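Heat shock protease HtrA (Thermotoga maritima, PDB 1L1J) is probably an ATP-independent serine endopeptidase of the heat-shock response, represented here by its trypsin-like protease domain. Local coordinates at residues 2-5 and 6-9; 34-37 and 38-42. One frame throughout, in Å; residues are numbered along the deposited sequence.

Contact 1 of 2, residues 2-5 and 6-9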
loop_
_atom_site.group_PDB
_atom_site.type_symbol
_atom_site.label_atom_id
_atom_site.label_comp_id
_atom_site.label_asym_id
_atom_site.label_seq_id
_atom_site.Cartn_x
_atom_site.Cartn_y
_atom_site.Cartn_z
ATOM N N TYR A 2 -8.514 26.377 1.987
ATOM C CA TYR A 2 -7.052 26.292 2.068
ATOM C C TYR A 2 -6.571 26.106 3.494
ATOM O O TYR A 2 -5.363 26.051 3.735
ATOM C CB TYR A 2 -6.375 27.556 1.532
ATOM C CG TYR A 2 -6.593 27.836 0.068
ATOM C CD1 TYR A 2 -7.626 28.676 -0.359
ATOM C CD2 TYR A 2 -5.750 27.279 -0.894
ATOM C CE1 TYR A 2 -7.806 28.955 -1.708
ATOM C CE2 TYR A 2 -5.921 27.549 -2.245
ATOM C CZ TYR A 2 -6.944 28.389 -2.645
ATOM O OH TYR A 2 -7.085 28.676 -3.981
ATOM N N GLU A 3 -7.504 26.034 4.441
ATOM C CA GLU A 3 -7.146 25.873 5.847
ATOM C C GLU A 3 -7.152 24.400 6.259
ATOM O O GLU A 3 -7.067 24.088 7.446
ATOM C CB GLU A 3 -8.116 26.656 6.749
ATOM C CG GLU A 3 -8.359 28.122 6.362
ATOM C CD GLU A 3 -9.288 28.272 5.153
ATOM O OE1 GLU A 3 -10.479 27.883 5.258
ATOM O OE2 GLU A 3 -8.829 28.773 4.095
ATOM N N SER A 4 -7.242 23.501 5.277
ATOM C CA SER A 4 -7.270 22.062 5.542
ATOM C C SER A 4 -6.096 21.313 4.915
ATOM O O SER A 4 -6.185 20.816 3.789
ATOM C CB SER A 4 -8.567 21.479 5.014
ATOM O OG SER A 4 -8.713 21.840 3.655
ATOM N N PRO A 5 -4.981 21.210 5.649
ATOM C CA PRO A 5 -3.789 20.516 5.160
ATOM C C PRO A 5 -4.068 19.104 4.662
ATOM O O PRO A 5 -3.808 18.787 3.501
ATOM C CB PRO A 5 -2.863 20.520 6.372
ATOM C CG PRO A 5 -3.249 21.774 7.085
ATOM C CD PRO A 5 -4.754 21.770 6.990
ATOM N N ILE A 6 -4.592 18.249 5.536
ATOM C CA ILE A 6 -4.868 16.872 5.153
ATOM C C ILE A 6 -5.568 16.813 3.803
ATOM O O ILE A 6 -5.182 16.042 2.930
ATOM C CB ILE A 6 -5.736 16.156 6.208
ATOM C CG1 ILE A 6 -4.980 16.084 7.544
ATOM C CG2 ILE A 6 -6.102 14.764 5.712
ATOM C CD1 ILE A 6 -5.824 15.613 8.728
ATOM N N VAL A 7 -6.588 17.644 3.632
ATOM C CA VAL A 7 -7.335 17.667 2.386
ATOM C C VAL A 7 -6.382 17.972 1.248
ATOM O O VAL A 7 -6.449 17.374 0.166
ATOM C CB VAL A 7 -8.428 18.746 2.416
ATOM C CG1 VAL A 7 -9.159 18.797 1.072
ATOM C CG2 VAL A 7 -9.394 18.454 3.549
ATOM N N ASN A 8 -5.486 18.913 1.508
ATOM C CA ASN A 8 -4.512 19.311 0.509
ATOM C C ASN A 8 -3.611 18.153 0.119
ATOM O O ASN A 8 -3.508 17.838 -1.059
ATOM C CB ASN A 8 -3.699 20.486 1.034
ATOM C CG ASN A 8 -4.520 21.761 1.104
ATOM O OD1 ASN A 8 -4.390 22.554 2.048
ATOM N ND2 ASN A 8 -5.370 21.970 0.094
ATOM N N VAL A 9 -2.976 17.507 1.093
ATOM C CA VAL A 9 -2.093 16.386 0.781
ATOM C C VAL A 9 -2.752 15.364 -0.142
ATOM O O VAL A 9 -2.204 15.017 -1.195
ATOM C CB VAL A 9 -1.616 15.664 2.057
ATOM C CG1 VAL A 9 -1.090 14.272 1.714
ATOM C CG2 VAL A 9 -0.509 16.474 2.713
HETATM O O HOH W 1 -6.943 23.244 2.235
#

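Contact 2 of 2, residues 34-37 and 38-42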
loop_
_atom_site.group_PDB
_atom_site.type_symbol
_atom_site.label_atom_id
_atom_site.label_comp_id
_atom_site.label_asym_id
_atom_site.label_seq_id
_atom_site.Cartn_x
_atom_site.Cartn_y
_atom_site.Cartn_z
ATOM N N TYR A 34 -7.921 -13.992 5.100
ATOM C CA TYR A 34 -8.292 -12.814 5.865
ATOM C C TYR A 34 -8.673 -11.697 4.888
ATOM O O TYR A 34 -9.748 -11.097 4.997
ATOM C CB TYR A 34 -7.128 -12.352 6.759
ATOM C CG TYR A 34 -7.555 -11.396 7.860
ATOM C CD1 TYR A 34 -8.131 -11.876 9.040
ATOM C CD2 TYR A 34 -7.472 -10.011 7.684
ATOM C CE1 TYR A 34 -8.623 -11.008 10.014
ATOM C CE2 TYR A 34 -7.965 -9.133 8.647
ATOM C CZ TYR A 34 -8.544 -9.639 9.810
ATOM O OH TYR A 34 -9.077 -8.783 10.750
ATOM N N PHE A 35 -7.791 -11.457 3.919
ATOM C CA PHE A 35 -7.950 -10.405 2.912
ATOM C C PHE A 35 -9.164 -10.519 1.979
ATOM O O PHE A 35 -9.820 -9.516 1.674
ATOM C CB PHE A 35 -6.666 -10.311 2.079
ATOM C CG PHE A 35 -5.444 -9.961 2.885
ATOM C CD1 PHE A 35 -5.104 -10.694 4.021
ATOM C CD2 PHE A 35 -4.623 -8.907 2.502
ATOM C CE1 PHE A 35 -3.966 -10.383 4.769
ATOM C CE2 PHE A 35 -3.481 -8.586 3.244
ATOM C CZ PHE A 35 -3.155 -9.333 4.381
ATOM N N GLU A 36 -9.453 -11.728 1.513
ATOM C CA GLU A 36 -10.593 -11.931 0.632
ATOM C C GLU A 36 -11.884 -11.673 1.394
ATOM O O GLU A 36 -12.868 -11.207 0.823
ATOM C CB GLU A 36 -10.575 -13.353 0.065
ATOM C CG GLU A 36 -11.928 -13.922 -0.325
ATOM C CD GLU A 36 -12.518 -14.815 0.765
ATOM O OE1 GLU A 36 -11.810 -15.748 1.216
ATOM O OE2 GLU A 36 -13.686 -14.592 1.167
ATOM N N GLN A 37 -11.871 -11.949 2.693
ATOM C CA GLN A 37 -13.061 -11.746 3.496
ATOM C C GLN A 37 -13.310 -10.270 3.765
ATOM O O GLN A 37 -14.460 -9.846 3.918
ATOM C CB GLN A 37 -12.954 -12.501 4.824
ATOM C CG GLN A 37 -14.286 -13.107 5.286
ATOM C CD GLN A 37 -14.330 -13.414 6.782
ATOM O OE1 GLN A 37 -13.446 -14.095 7.328
ATOM N NE2 GLN A 37 -15.368 -12.910 7.454
ATOM N N PHE A 38 -12.238 -9.482 3.822
ATOM C CA PHE A 38 -12.384 -8.049 4.072
ATOM C C PHE A 38 -13.103 -7.384 2.903
ATOM O O PHE A 38 -14.090 -6.668 3.096
ATOM C CB PHE A 38 -11.024 -7.380 4.272
ATOM C CG PHE A 38 -11.109 -5.896 4.512
ATOM C CD1 PHE A 38 -11.492 -5.398 5.748
ATOM C CD2 PHE A 38 -10.841 -4.995 3.487
ATOM C CE1 PHE A 38 -11.607 -4.025 5.962
ATOM C CE2 PHE A 38 -10.954 -3.611 3.692
ATOM C CZ PHE A 38 -11.338 -3.132 4.928
ATOM N N PHE A 39 -12.604 -7.612 1.692
ATOM C CA PHE A 39 -13.231 -7.034 0.513
ATOM C C PHE A 39 -14.646 -7.597 0.341
ATOM O O PHE A 39 -15.614 -6.853 0.170
ATOM C CB PHE A 39 -12.406 -7.336 -0.741
ATOM C CG PHE A 39 -11.073 -6.655 -0.774
ATOM C CD1 PHE A 39 -9.900 -7.368 -0.520
ATOM C CD2 PHE A 39 -10.978 -5.302 -1.088
ATOM C CE1 PHE A 39 -8.654 -6.744 -0.583
ATOM C CE2 PHE A 39 -9.739 -4.668 -1.152
ATOM C CZ PHE A 39 -8.578 -5.391 -0.901
ATOM N N LYS A 40 -14.751 -8.921 0.395
ATOM C CA LYS A 40 -16.028 -9.610 0.238
ATOM C C LYS A 40 -17.121 -9.046 1.147
ATOM O O LYS A 40 -18.256 -8.846 0.719
ATOM C CB LYS A 40 -15.845 -11.106 0.527
ATOM C CG LYS A 40 -17.084 -11.962 0.279
ATOM C CD LYS A 40 -17.469 -12.004 -1.200
ATOM C CE LYS A 40 -18.735 -12.823 -1.434
ATOM N NZ LYS A 40 -18.623 -14.200 -0.890
ATOM N N LYS A 41 -16.758 -8.779 2.399
ATOM C CA LYS A 41 -17.692 -8.270 3.389
ATOM C C LYS A 41 -17.908 -6.772 3.430
ATOM O O LYS A 41 -18.954 -6.318 3.890
ATOM C CB LYS A 41 -17.250 -8.750 4.767
ATOM C CG LYS A 41 -17.445 -7.754 5.916
ATOM C CD LYS A 41 -18.841 -7.804 6.558
ATOM C CE LYS A 41 -18.796 -7.139 7.940
ATOM N NZ LYS A 41 -20.074 -7.196 8.689
ATOM N N TRP A 42 -16.942 -5.997 2.949
ATOM C CA TRP A 42 -17.064 -4.539 3.015
ATOM C C TRP A 42 -17.179 -3.756 1.717
ATOM O O TRP A 42 -17.590 -2.600 1.728
ATOM C CB TRP A 42 -15.895 -3.957 3.829
ATOM C CG TRP A 42 -15.942 -4.331 5.285
ATOM C CD1 TRP A 42 -15.214 -5.304 5.913
ATOM C CD2 TRP A 42 -16.806 -3.774 6.277
ATOM N NE1 TRP A 42 -15.574 -5.386 7.236
ATOM C CE2 TRP A 42 -16.546 -4.455 7.487
ATOM C CE3 TRP A 42 -17.775 -2.762 6.261
ATOM C CZ2 TRP A 42 -17.233 -4.161 8.672
ATOM C CZ3 TRP A 42 -18.457 -2.471 7.432
ATOM C CH2 TRP A 42 -18.178 -3.168 8.627
HETATM O O HOH W 2 -16.207 -14.840 0.416
#

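Contact 1 of 2, residues 2-5 and 6-9
The first turn of helix 5-13, the first helix of the chain, is set where S4 at the N-cap position faces V7 and N8 one turn on. Two backbone bonds start the helix: N8 N donates to S4 O at 3.1 Å, and V9 N donates to P5 O at 2.9 Å with an N-H...O angle of 158°. P5 fits the first turn because its ring nitrogen has no hydrogen to offer, and none is required there.

The side chain of S4 makes no capping bond. Its OG sits between the backbone N and the carbonyl carbon (chi1 54°), which lays the hydroxyl against V7, 3.3 Å from V7 CB, while S4 CB rests 3.5 Å from V7 CG2. Across the start of the helix N8 turns its amide back toward the preceding loop; with CG beside its own backbone N (chi1 -71°), OD1 comes within reach of water 1. That water lies 2.7 Å from S4 OG and donates to N8 OD1 at 2.7 Å, so it bridges the two side chains. On the side of the turn facing the body of the domain, I6 and V9 rest on I135 of strand 133-138.

S4 and N8 are therefore joined twice over. Their backbones are linked directly, by the bond that N8 N gives to S4 O, whereas the polar ends of their side chains communicate through a water molecule, the serine hydroxyl on one side of it and the asparagine carbonyl oxygen on the other.

Contact 2 of 2, residues 34-37 and 38-42
E36 runs alongside K40 one turn further on, the two side chains pointing the same way, with E36 OE2 4.2 Å from K40 CB. The glutamate chain leaves with CG anti to the backbone N (chi1 153°) and bends at chi2, which brings its carboxylate alongside the base of the lysine. The charged ends do not touch, as E36 OE2 and K40 NZ are 5.4 Å apart. Water 2 fills the interval, donating to E36 OE2 at 2.6 Å and accepting from K40 NZ at 2.8 Å. The ammonium also forms a salt bridge with E51, so K40 probably sits in a field of two negative charges.

Along the backbone the helix is held by bonds from K40 N to E36 O and from K41 N to Q37 O, both 3.0 Å. One turn earlier F38 N bonds to Y34 O at 3.2 Å and, weakly, to F35 O, which also receives a weak bond from F39 N at 3.4 Å. The ring of F39 is buried against L46.

The aromatic side chains connect this helix to the rest of the domain. Y34 OH is hydrogen-bonded to Q205 N, and F38 touches N179 and P180. F35 meets H74 edge-to-face, and F38 approaches G181, so helix 33-42 lies against the predicted charge-relay and substrate-binding residues of the trypsin-like fold, with F35 and F38 beside the predicted active site.

Both contacts are local: contact 1 spans the entry into a helix, contact 2 lies wholly within one, and they follow one another in series without nesting or crossing. From the N terminus, contact 1 forms where the N-terminal loop enters helix 5-13 at S4, beside strand 133-138 of the mixed sheet. The chain then runs through strand 17-23, an inner strand of the antiparallel sheet, and a segment partly missing from the model before it reaches helix 33-42 and contact 2. Neither contact closes a long loop. Their centres are 31 Å apart and their nearest atoms about 19 Å: residues 2-9 lie away from the annotated sites, residues 34-42 beside the predicted catalytic residues.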